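Long-range contacts in transcriptional regulator (GntR family) (Enterococcus faecalis, PDB 3DDV), which probably regulates transcription in response to a small effector molecule, sensed through the UTRA domain as in related GntR-family proteins: residues L35-I40 against S66-S71; I46-E51 against S137-Y142; D110-V115 against R131-G136. All blocks are in the same frame, centred on the assembly; numbering follows the deposited sequence.

Contact 1: L35-I40 against S66-S71; sequences LRMERI and SEITNS
The guanidinium of Arg39 has Met37 CE over the centre of one face, 3.7 Å above the plane, and the backbone oxygen of Thr69 at its edge, lying in the plane. Both terminal nitrogens point end-on at that oxygen: Arg39 NH1 bonds Thr69 O at 3.0 Å and Arg39 NH2 reaches Thr69 O at 3.1 Å. The NH2 bond uses a lone pair in the carbonyl plane, whereas NH1 comes in tilted from it by 34°. Arginine suits this place because its chain, bent at chi2 and chi3, carries a broad donor to a carbonyl in the last turn of helix 65-70, where helix polarity would favour a positive partner; NE turns to a salt bridge with Glu51. Beside it Met37, with CG between the backbone N and the carbonyl carbon (chi1 72°), lays flexible thioether across Thr69, SD being 3.8 Å from Thr69 CG2. Leu35 and Ile68 then meet tip to tip, Leu35 CD2 lying 3.8 Å from Ile68 CD1, two branched aliphatic ends suited to a buried seam. Tyr13 touches Leu35, Met37 and Ile68, while Val60 borders both Leu35 and Ile68. The axes of strand 35-40 and helix 66-70 approach to 11.0 Å at an angle of 53°, an arrangement belonging to the helix-on-antiparallel-sheet architecture of the UTRA domain, whose fold resembles that of chorismate lyase.

Contact 2: I46-E51 against S137-Y142; sequences IPICFE and SRFEFY
Arg138 sends its chain across Ile46 and Pro47: with CG anti to the carbonyl carbon (chi1 -55°) and the chain extended from CG to NE, the guanidinium is carried to the start of strand 46-56. Ile46 CG2 sits over one face, offset toward the rim and 3.5 Å from Arg138 CZ, while Pro47 O is at the edge. The bond from Arg138 NH1 to Pro47 O is modelled very short, a doubtful length; NH1 also donates to Leu104 O, and NH2 makes a weak bond to Glu105 O. A long side chain ending in a flat group with several N-H donors fits a place where these three carbonyls come together. Pro47 adds an apolar ring flank, its CG 3.8 Å from Arg138 NH1. Arg138 O passes Ile48 CG2 where strand 46-56 makes a classic beta bulge against strand 34-43, Ile48 and Cys49 both facing Arg41. Next, Phe139 crosses Ile48 at about a right angle, its CD1 3.9 Å from Ile48 CG2; the same ring stacks with Tyr134. Beyond it, Glu140 forms a salt bridge with Arg114 of the second subunit, and Phe141 and Tyr142 join an antiparallel ladder with a strand of that subunit.

Contact 3: D110-V115 against R131-G136; sequences DAILRV and RTQYAG
Leu113 pairs with Tyr134 and Val115 with Thr132 as the hydrogen-bonded pairs of a beta hairpin, strands 111-121 and 126-135, which are neighbours in the antiparallel sheet of the UTRA domain. Its backbone bonds are regular: Tyr134 N reaches Leu113 O at 2.9 Å, and Thr132 N reaches Val115 O at 2.8 Å. At the end of the pairing Gly136 N donates to Ala111 O at 2.8 Å; lacking a CB, glycine turns here without crowding that oxygen. CA-H...O contacts fill in between, Ile112 CA to Tyr134 O and Arg114 CA to Thr132 O, each 3.3 Å. Apolar packing divides between the faces. Ile112 and Gln133 point to the face covered by helix 98-104, where Ile112 touches Ile100 and Leu104; the beta-branched isoleucine suits both strand backbone and buried core. Leu113, Val115, Thr132 and Tyr134 share the other face, and Leu113 meets Leu113 of the second subunit there. Tyr134, its CG anti to the carbonyl carbon (chi1 -60°), sets a broad ring beside beta-branched Val115 and Thr132, whose methyls suit its edge and face: Thr132 CG2 is over one face, and at the edge, near the ring plane, Val115 CG2 stands 3.6 Å from Tyr134 CE2.

All three contacts reach the same antiparallel sheet. Contacts 2 and 3, with centres 7 Å apart, adjoin through neighbouring strands by a backbone hydrogen bond from Gln133 N to Phe50 O, 2.7 Å, and both touch the second subunit; contact 3 is nested within the loop that contact 2 closes. Contact 1 lies farther off, 18 Å from contact 2 and 19 Å from contact 3, between centres. Glu51 of contact 2 joins all three, pairing with Arg39 of contact 1 and, by a weak hydrogen bond, with Thr132 OG1 of contact 3. A bound magnesium ion lies about 4 Å from the side chain of Arg131 in contact 3, a nearness that does not itself imply coordination; the side chain of Met37 in contact 1 is about 14 Å from bound magnesium.

Contact 1: L35-I40 against S66-S71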
loop_
_atom_site.group_PDB
_atom_site.type_symbol
_atom_site.label_atom_id
_atom_site.label_comp_id
_atom_site.label_asym_id
_atom_site.label_seq_id
_atom_site.Cartn_x
_atom_site.Cartn_y
_atom_site.Cartn_z
ATOM N N LEU B 35 20.622 -31.341 -8.948
ATOM C CA LEU B 35 19.930 -31.923 -10.082
ATOM C C LEU B 35 19.126 -30.805 -10.680
ATOM O O LEU B 35 18.416 -30.115 -9.978
ATOM C CB LEU B 35 18.985 -33.030 -9.633
ATOM C CG LEU B 35 18.243 -33.716 -10.776
ATOM C CD1 LEU B 35 19.282 -34.421 -11.696
ATOM C CD2 LEU B 35 17.199 -34.704 -10.254
ATOM N N ARG B 36 19.246 -30.599 -11.971
ATOM C CA ARG B 36 18.551 -29.504 -12.569
ATOM C C ARG B 36 17.679 -30.071 -13.603
ATOM O O ARG B 36 18.145 -30.839 -14.445
ATOM C CB ARG B 36 19.526 -28.599 -13.243
ATOM C CG ARG B 36 18.962 -27.231 -13.421
ATOM C CD ARG B 36 19.185 -26.688 -14.793
ATOM N NE ARG B 36 19.178 -25.265 -14.680
ATOM C CZ ARG B 36 20.186 -24.557 -14.183
ATOM N NH1 ARG B 36 21.349 -25.158 -13.793
ATOM N NH2 ARG B 36 20.038 -23.218 -14.099
ATOM N N MET B 37 16.405 -29.753 -13.521
ATOM C CA MET B 37 15.418 -30.309 -14.446
ATOM C C MET B 37 14.433 -29.250 -14.901
ATOM O O MET B 37 14.097 -28.311 -14.162
ATOM C CB MET B 37 14.726 -31.536 -13.869
ATOM C CG MET B 37 13.734 -31.352 -12.747
ATOM S SD MET B 37 12.716 -32.850 -12.541
ATOM C CE MET B 37 11.528 -32.667 -13.882
ATOM N N GLU B 38 14.077 -29.355 -16.173
ATOM C CA GLU B 38 13.224 -28.391 -16.853
ATOM C C GLU B 38 12.062 -29.155 -17.394
ATOM O O GLU B 38 12.254 -30.252 -17.920
ATOM C CB GLU B 38 13.943 -27.792 -18.032
ATOM C CG GLU B 38 14.917 -26.762 -17.628
ATOM C CD GLU B 38 15.772 -26.269 -18.748
ATOM O OE1 GLU B 38 15.575 -26.659 -19.923
ATOM O OE2 GLU B 38 16.664 -25.490 -18.417
ATOM N N ARG B 39 10.881 -28.566 -17.341
ATOM C CA ARG B 39 9.678 -29.329 -17.558
ATOM C C ARG B 39 8.542 -28.429 -18.063
ATOM O O ARG B 39 8.373 -27.334 -17.568
ATOM C CB ARG B 39 9.349 -29.945 -16.208
ATOM C CG ARG B 39 8.190 -30.859 -16.147
ATOM C CD ARG B 39 7.252 -30.525 -14.939
ATOM N NE ARG B 39 7.836 -30.856 -13.628
ATOM C CZ ARG B 39 7.865 -32.083 -13.092
ATOM N NH1 ARG B 39 7.357 -33.140 -13.733
ATOM N NH2 ARG B 39 8.425 -32.247 -11.893
ATOM N N ILE B 40 7.819 -28.883 -19.086
ATOM C CA ILE B 40 6.562 -28.249 -19.558
ATOM C C ILE B 40 5.354 -29.107 -19.129
ATOM O O ILE B 40 5.391 -30.312 -19.248
ATOM C CB ILE B 40 6.550 -28.094 -21.100
ATOM C CG1 ILE B 40 7.869 -27.485 -21.584
ATOM C CG2 ILE B 40 5.405 -27.236 -21.521
ATOM C CD1 ILE B 40 7.984 -27.328 -23.053
ATOM N N SER B 66 11.953 -41.324 -12.368
ATOM C CA SER B 66 10.478 -41.328 -12.344
ATOM C C SER B 66 9.969 -40.776 -11.042
ATOM O O SER B 66 9.050 -39.956 -11.040
ATOM C CB SER B 66 9.984 -42.759 -12.472
ATOM O OG SER B 66 10.984 -43.624 -11.918
ATOM N N GLU B 67 10.548 -41.266 -9.939
ATOM C CA GLU B 67 10.233 -40.802 -8.590
ATOM C C GLU B 67 10.456 -39.324 -8.567
ATOM O O GLU B 67 9.559 -38.565 -8.233
ATOM C CB GLU B 67 11.131 -41.434 -7.525
ATOM C CG GLU B 67 10.867 -42.881 -7.247
ATOM C CD GLU B 67 11.987 -43.556 -6.453
ATOM O OE1 GLU B 67 13.156 -43.425 -6.848
ATOM O OE2 GLU B 67 11.701 -44.247 -5.445
ATOM N N ILE B 68 11.656 -38.908 -8.955
ATOM C CA ILE B 68 11.976 -37.477 -8.927
ATOM C C ILE B 68 11.040 -36.658 -9.772
ATOM O O ILE B 68 10.647 -35.592 -9.356
ATOM C CB ILE B 68 13.425 -37.176 -9.325
ATOM C CG1 ILE B 68 14.357 -37.772 -8.254
ATOM C CG2 ILE B 68 13.599 -35.672 -9.475
ATOM C CD1 ILE B 68 15.839 -37.847 -8.607
ATOM N N THR B 69 10.670 -37.159 -10.940
ATOM C CA THR B 69 9.889 -36.374 -11.884
ATOM C C THR B 69 8.419 -36.345 -11.547
ATOM O O THR B 69 7.821 -35.283 -11.617
ATOM C CB THR B 69 10.102 -36.811 -13.350
ATOM O OG1 THR B 69 10.444 -38.200 -13.402
ATOM C CG2 THR B 69 11.250 -36.027 -13.975
ATOM N N ASN B 70 7.847 -37.468 -11.119
ATOM C CA ASN B 70 6.389 -37.545 -10.871
ATOM C C ASN B 70 5.956 -37.653 -9.391
ATOM O O ASN B 70 4.788 -37.465 -9.086
ATOM C CB ASN B 70 5.753 -38.737 -11.621
ATOM C CG ASN B 70 6.389 -38.992 -12.991
ATOM O OD1 ASN B 70 7.141 -39.969 -13.170
ATOM N ND2 ASN B 70 6.122 -38.098 -13.951
ATOM N N SER B 71 6.857 -37.976 -8.475
ATOM C CA SER B 71 6.435 -38.325 -7.116
ATOM C C SER B 71 7.345 -37.663 -6.107
ATOM O O SER B 71 7.695 -38.245 -5.067
ATOM C CB SER B 71 6.525 -39.845 -6.953
ATOM O OG SER B 71 6.000 -40.509 -8.088
#

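Contact 2: I46-E51 against S137-Y142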
loop_
_atom_site.group_PDB
_atom_site.type_symbol
_atom_site.label_atom_id
_atom_site.label_comp_id
_atom_site.label_asym_id
_atom_site.label_seq_id
_atom_site.Cartn_x
_atom_site.Cartn_y
_atom_site.Cartn_z
ATOM N N ILE B 46 -2.601 -28.192 -24.315
ATOM C CA ILE B 46 -2.006 -26.882 -24.471
ATOM C C ILE B 46 -1.072 -26.677 -23.268
ATOM O O ILE B 46 -1.443 -26.972 -22.123
ATOM C CB ILE B 46 -3.074 -25.794 -24.549
ATOM C CG1 ILE B 46 -4.273 -26.286 -25.419
ATOM C CG2 ILE B 46 -2.439 -24.466 -25.018
ATOM C CD1 ILE B 46 -5.458 -25.273 -25.556
ATOM N N PRO B 47 0.165 -26.227 -23.530
ATOM C CA PRO B 47 1.101 -25.991 -22.441
ATOM C C PRO B 47 0.648 -24.854 -21.548
ATOM O O PRO B 47 0.386 -23.791 -22.031
ATOM C CB PRO B 47 2.411 -25.598 -23.145
ATOM C CG PRO B 47 2.104 -25.407 -24.546
ATOM C CD PRO B 47 0.750 -25.955 -24.854
ATOM N N ILE B 48 0.600 -25.098 -20.246
ATOM C CA ILE B 48 0.272 -24.085 -19.263
ATOM C C ILE B 48 1.549 -23.428 -18.741
ATOM O O ILE B 48 1.555 -22.249 -18.440
ATOM C CB ILE B 48 -0.469 -24.699 -18.060
ATOM C CG1 ILE B 48 -1.669 -25.542 -18.514
ATOM C CG2 ILE B 48 -0.994 -23.619 -17.171
ATOM C CD1 ILE B 48 -2.730 -24.771 -19.385
ATOM N N CYS B 49 2.640 -24.175 -18.619
ATOM C CA CYS B 49 3.762 -23.684 -17.837
ATOM C C CYS B 49 5.091 -24.384 -18.076
ATOM O O CYS B 49 5.181 -25.518 -18.502
ATOM C CB CYS B 49 3.388 -23.754 -16.349
ATOM S SG CYS B 49 3.348 -25.388 -15.639
ATOM N N PHE B 50 6.144 -23.662 -17.796
ATOM C CA PHE B 50 7.512 -24.165 -17.903
ATOM C C PHE B 50 8.175 -23.943 -16.566
ATOM O O PHE B 50 8.144 -22.824 -16.013
ATOM C CB PHE B 50 8.256 -23.358 -18.940
ATOM C CG PHE B 50 9.680 -23.719 -19.061
ATOM C CD1 PHE B 50 10.072 -24.711 -19.921
ATOM C CD2 PHE B 50 10.631 -23.063 -18.332
ATOM C CE1 PHE B 50 11.380 -25.055 -20.055
ATOM C CE2 PHE B 50 11.927 -23.417 -18.451
ATOM C CZ PHE B 50 12.304 -24.414 -19.320
ATOM N N GLU B 51 8.784 -24.985 -16.049
ATOM C CA GLU B 51 9.365 -24.945 -14.728
ATOM C C GLU B 51 10.827 -25.407 -14.741
ATOM O O GLU B 51 11.137 -26.459 -15.254
ATOM C CB GLU B 51 8.493 -25.856 -13.850
ATOM C CG GLU B 51 9.059 -26.280 -12.508
ATOM C CD GLU B 51 8.110 -27.169 -11.734
ATOM O OE1 GLU B 51 7.053 -26.606 -11.255
ATOM O OE2 GLU B 51 8.447 -28.380 -11.584
ATOM N N SER B 137 -2.450 -15.823 -19.914
ATOM C CA SER B 137 -3.782 -15.939 -20.448
ATOM C C SER B 137 -4.399 -17.319 -20.174
ATOM O O SER B 137 -5.601 -17.461 -20.097
ATOM C CB SER B 137 -3.698 -15.730 -21.945
ATOM O OG SER B 137 -3.302 -16.953 -22.546
ATOM N N ARG B 138 -3.555 -18.306 -19.964
ATOM C CA ARG B 138 -4.028 -19.636 -19.716
ATOM C C ARG B 138 -3.984 -20.005 -18.266
ATOM O O ARG B 138 -4.265 -21.123 -17.931
ATOM C CB ARG B 138 -3.200 -20.638 -20.496
ATOM C CG ARG B 138 -3.139 -20.369 -21.958
ATOM C CD ARG B 138 -2.480 -21.498 -22.678
ATOM N NE ARG B 138 -1.955 -21.075 -23.964
ATOM C CZ ARG B 138 -0.797 -21.474 -24.457
ATOM N NH1 ARG B 138 -0.049 -22.313 -23.775
ATOM N NH2 ARG B 138 -0.388 -21.035 -25.627
ATOM N N PHE B 139 -3.634 -19.087 -17.390
ATOM C CA PHE B 139 -3.448 -19.471 -16.005
ATOM C C PHE B 139 -3.913 -18.455 -14.987
ATOM O O PHE B 139 -3.914 -17.288 -15.244
ATOM C CB PHE B 139 -1.980 -19.787 -15.780
ATOM C CG PHE B 139 -1.674 -20.283 -14.423
ATOM C CD1 PHE B 139 -2.016 -21.534 -14.055
ATOM C CD2 PHE B 139 -1.041 -19.498 -13.522
ATOM C CE1 PHE B 139 -1.740 -21.978 -12.823
ATOM C CE2 PHE B 139 -0.764 -19.957 -12.289
ATOM C CZ PHE B 139 -1.113 -21.191 -11.942
ATOM N N GLU B 140 -4.307 -18.945 -13.829
ATOM C CA GLU B 140 -4.623 -18.171 -12.654
ATOM C C GLU B 140 -4.071 -18.810 -11.400
ATOM O O GLU B 140 -4.315 -19.941 -11.163
ATOM C CB GLU B 140 -6.148 -18.119 -12.481
ATOM C CG GLU B 140 -6.919 -17.399 -13.566
ATOM C CD GLU B 140 -6.590 -15.906 -13.659
ATOM O OE1 GLU B 140 -6.486 -15.223 -12.619
ATOM O OE2 GLU B 140 -6.447 -15.411 -14.793
ATOM N N PHE B 141 -3.401 -18.079 -10.543
ATOM C CA PHE B 141 -2.839 -18.665 -9.339
ATOM C C PHE B 141 -3.811 -18.361 -8.212
ATOM O O PHE B 141 -4.167 -17.219 -7.977
ATOM C CB PHE B 141 -1.465 -18.043 -9.171
ATOM C CG PHE B 141 -0.712 -18.422 -7.931
ATOM C CD1 PHE B 141 -1.073 -17.924 -6.688
ATOM C CD2 PHE B 141 0.452 -19.158 -8.024
ATOM C CE1 PHE B 141 -0.317 -18.208 -5.550
ATOM C CE2 PHE B 141 1.181 -19.484 -6.908
ATOM C CZ PHE B 141 0.810 -18.993 -5.661
ATOM N N TYR B 142 -4.264 -19.386 -7.522
ATOM C CA TYR B 142 -5.273 -19.225 -6.497
ATOM C C TYR B 142 -4.646 -18.993 -5.134
ATOM O O TYR B 142 -3.959 -19.817 -4.623
ATOM C CB TYR B 142 -6.248 -20.418 -6.504
ATOM C CG TYR B 142 -6.939 -20.557 -7.863
ATOM C CD1 TYR B 142 -8.166 -19.926 -8.128
ATOM C CD2 TYR B 142 -6.332 -21.275 -8.909
ATOM C CE1 TYR B 142 -8.777 -20.013 -9.405
ATOM C CE2 TYR B 142 -6.927 -21.380 -10.183
ATOM C CZ TYR B 142 -8.143 -20.727 -10.416
ATOM O OH TYR B 142 -8.713 -20.817 -11.668
#

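Contact 3: D110-V115 against R131-G136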
loop_
_atom_site.group_PDB
_atom_site.type_symbol
_atom_site.label_atom_id
_atom_site.label_comp_id
_atom_site.label_asym_id
_atom_site.label_seq_id
_atom_site.Cartn_x
_atom_site.Cartn_y
_atom_site.Cartn_z
ATOM N N ASP B 110 4.678 -11.930 -24.835
ATOM C CA ASP B 110 3.455 -12.287 -24.130
ATOM C C ASP B 110 3.667 -12.359 -22.635
ATOM O O ASP B 110 4.764 -12.520 -22.158
ATOM C CB ASP B 110 2.910 -13.636 -24.639
ATOM C CG ASP B 110 2.047 -13.497 -25.877
ATOM O OD1 ASP B 110 1.798 -12.346 -26.264
ATOM O OD2 ASP B 110 1.607 -14.526 -26.450
ATOM N N ALA B 111 2.573 -12.262 -21.911
ATOM C CA ALA B 111 2.591 -12.025 -20.476
ATOM C C ALA B 111 2.782 -13.287 -19.668
ATOM O O ALA B 111 1.966 -14.221 -19.768
ATOM C CB ALA B 111 1.267 -11.382 -20.063
ATOM N N ILE B 112 3.801 -13.295 -18.808
ATOM C CA ILE B 112 4.133 -14.484 -18.007
ATOM C C ILE B 112 3.983 -14.208 -16.540
ATOM O O ILE B 112 4.437 -13.192 -16.053
ATOM C CB ILE B 112 5.591 -14.940 -18.213
ATOM C CG1 ILE B 112 5.804 -15.480 -19.650
ATOM C CG2 ILE B 112 5.943 -15.928 -17.161
ATOM C CD1 ILE B 112 4.989 -16.727 -20.018
ATOM N N LEU B 113 3.322 -15.118 -15.840
ATOM C CA LEU B 113 3.254 -15.033 -14.397
ATOM C C LEU B 113 4.382 -15.906 -13.919
ATOM O O LEU B 113 4.415 -17.114 -14.216
ATOM C CB LEU B 113 1.926 -15.561 -13.828
ATOM C CG LEU B 113 1.938 -15.437 -12.304
ATOM C CD1 LEU B 113 1.612 -13.989 -11.955
ATOM C CD2 LEU B 113 1.038 -16.381 -11.634
ATOM N N ARG B 114 5.291 -15.302 -13.169
ATOM C CA ARG B 114 6.469 -16.003 -12.729
ATOM C C ARG B 114 6.405 -16.264 -11.279
ATOM O O ARG B 114 6.184 -15.370 -10.494
ATOM C CB ARG B 114 7.704 -15.178 -12.948
ATOM C CG ARG B 114 8.954 -16.019 -12.708
ATOM C CD ARG B 114 10.168 -15.398 -13.298
ATOM N NE ARG B 114 10.657 -14.488 -12.317
ATOM C CZ ARG B 114 11.296 -13.358 -12.597
ATOM N NH1 ARG B 114 11.511 -13.021 -13.861
ATOM N NH2 ARG B 114 11.720 -12.556 -11.607
ATOM N N VAL B 115 6.650 -17.498 -10.917
ATOM C CA VAL B 115 6.729 -17.849 -9.516
ATOM C C VAL B 115 8.069 -18.479 -9.272
ATOM O O VAL B 115 8.419 -19.440 -9.920
ATOM C CB VAL B 115 5.635 -18.861 -9.111
ATOM C CG1 VAL B 115 5.671 -19.099 -7.598
ATOM C CG2 VAL B 115 4.336 -18.348 -9.548
ATOM N N ARG B 131 11.366 -22.518 -10.340
ATOM C CA ARG B 131 11.144 -21.239 -11.004
ATOM C C ARG B 131 10.241 -21.570 -12.161
ATOM O O ARG B 131 10.639 -22.301 -13.100
ATOM C CB ARG B 131 12.456 -20.659 -11.483
ATOM C CG ARG B 131 13.461 -20.464 -10.346
ATOM C CD ARG B 131 14.877 -20.738 -10.779
ATOM N NE ARG B 131 15.252 -22.097 -10.483
ATOM C CZ ARG B 131 16.430 -22.628 -10.806
ATOM N NH1 ARG B 131 17.337 -21.960 -11.474
ATOM N NH2 ARG B 131 16.690 -23.863 -10.488
ATOM N N THR B 132 9.014 -21.090 -12.048
ATOM C CA THR B 132 7.999 -21.462 -12.957
ATOM C C THR B 132 7.477 -20.263 -13.704
ATOM O O THR B 132 7.305 -19.193 -13.148
ATOM C CB THR B 132 6.897 -22.087 -12.224
ATOM O OG1 THR B 132 7.394 -23.250 -11.585
ATOM C CG2 THR B 132 5.802 -22.448 -13.183
ATOM N N GLN B 133 7.206 -20.488 -14.971
ATOM C CA GLN B 133 6.749 -19.468 -15.849
ATOM C C GLN B 133 5.425 -19.955 -16.501
ATOM O O GLN B 133 5.400 -20.941 -17.302
ATOM C CB GLN B 133 7.867 -19.286 -16.853
ATOM C CG GLN B 133 8.190 -17.857 -17.156
ATOM C CD GLN B 133 9.613 -17.609 -17.401
ATOM O OE1 GLN B 133 10.467 -18.152 -16.713
ATOM N NE2 GLN B 133 9.899 -16.762 -18.368
ATOM N N TYR B 134 4.317 -19.331 -16.104
ATOM C CA TYR B 134 2.961 -19.688 -16.595
ATOM C C TYR B 134 2.540 -18.718 -17.696
ATOM O O TYR B 134 2.761 -17.502 -17.577
ATOM C CB TYR B 134 1.926 -19.524 -15.488
ATOM C CG TYR B 134 2.168 -20.364 -14.280
ATOM C CD1 TYR B 134 1.653 -21.641 -14.189
ATOM C CD2 TYR B 134 2.851 -19.860 -13.209
ATOM C CE1 TYR B 134 1.863 -22.406 -13.068
ATOM C CE2 TYR B 134 3.069 -20.600 -12.120
ATOM C CZ TYR B 134 2.585 -21.882 -12.043
ATOM O OH TYR B 134 2.861 -22.618 -10.927
ATOM N N ALA B 135 1.946 -19.244 -18.762
ATOM C CA ALA B 135 1.235 -18.420 -19.747
ATOM C C ALA B 135 0.110 -17.659 -19.068
ATOM O O ALA B 135 -0.815 -18.284 -18.584
ATOM C CB ALA B 135 0.645 -19.294 -20.818
ATOM N N GLY B 136 0.183 -16.328 -19.072
ATOM C CA GLY B 136 -0.718 -15.483 -18.306
ATOM C C GLY B 136 -2.172 -15.770 -18.615
ATOM O O GLY B 136 -2.978 -16.000 -17.714
#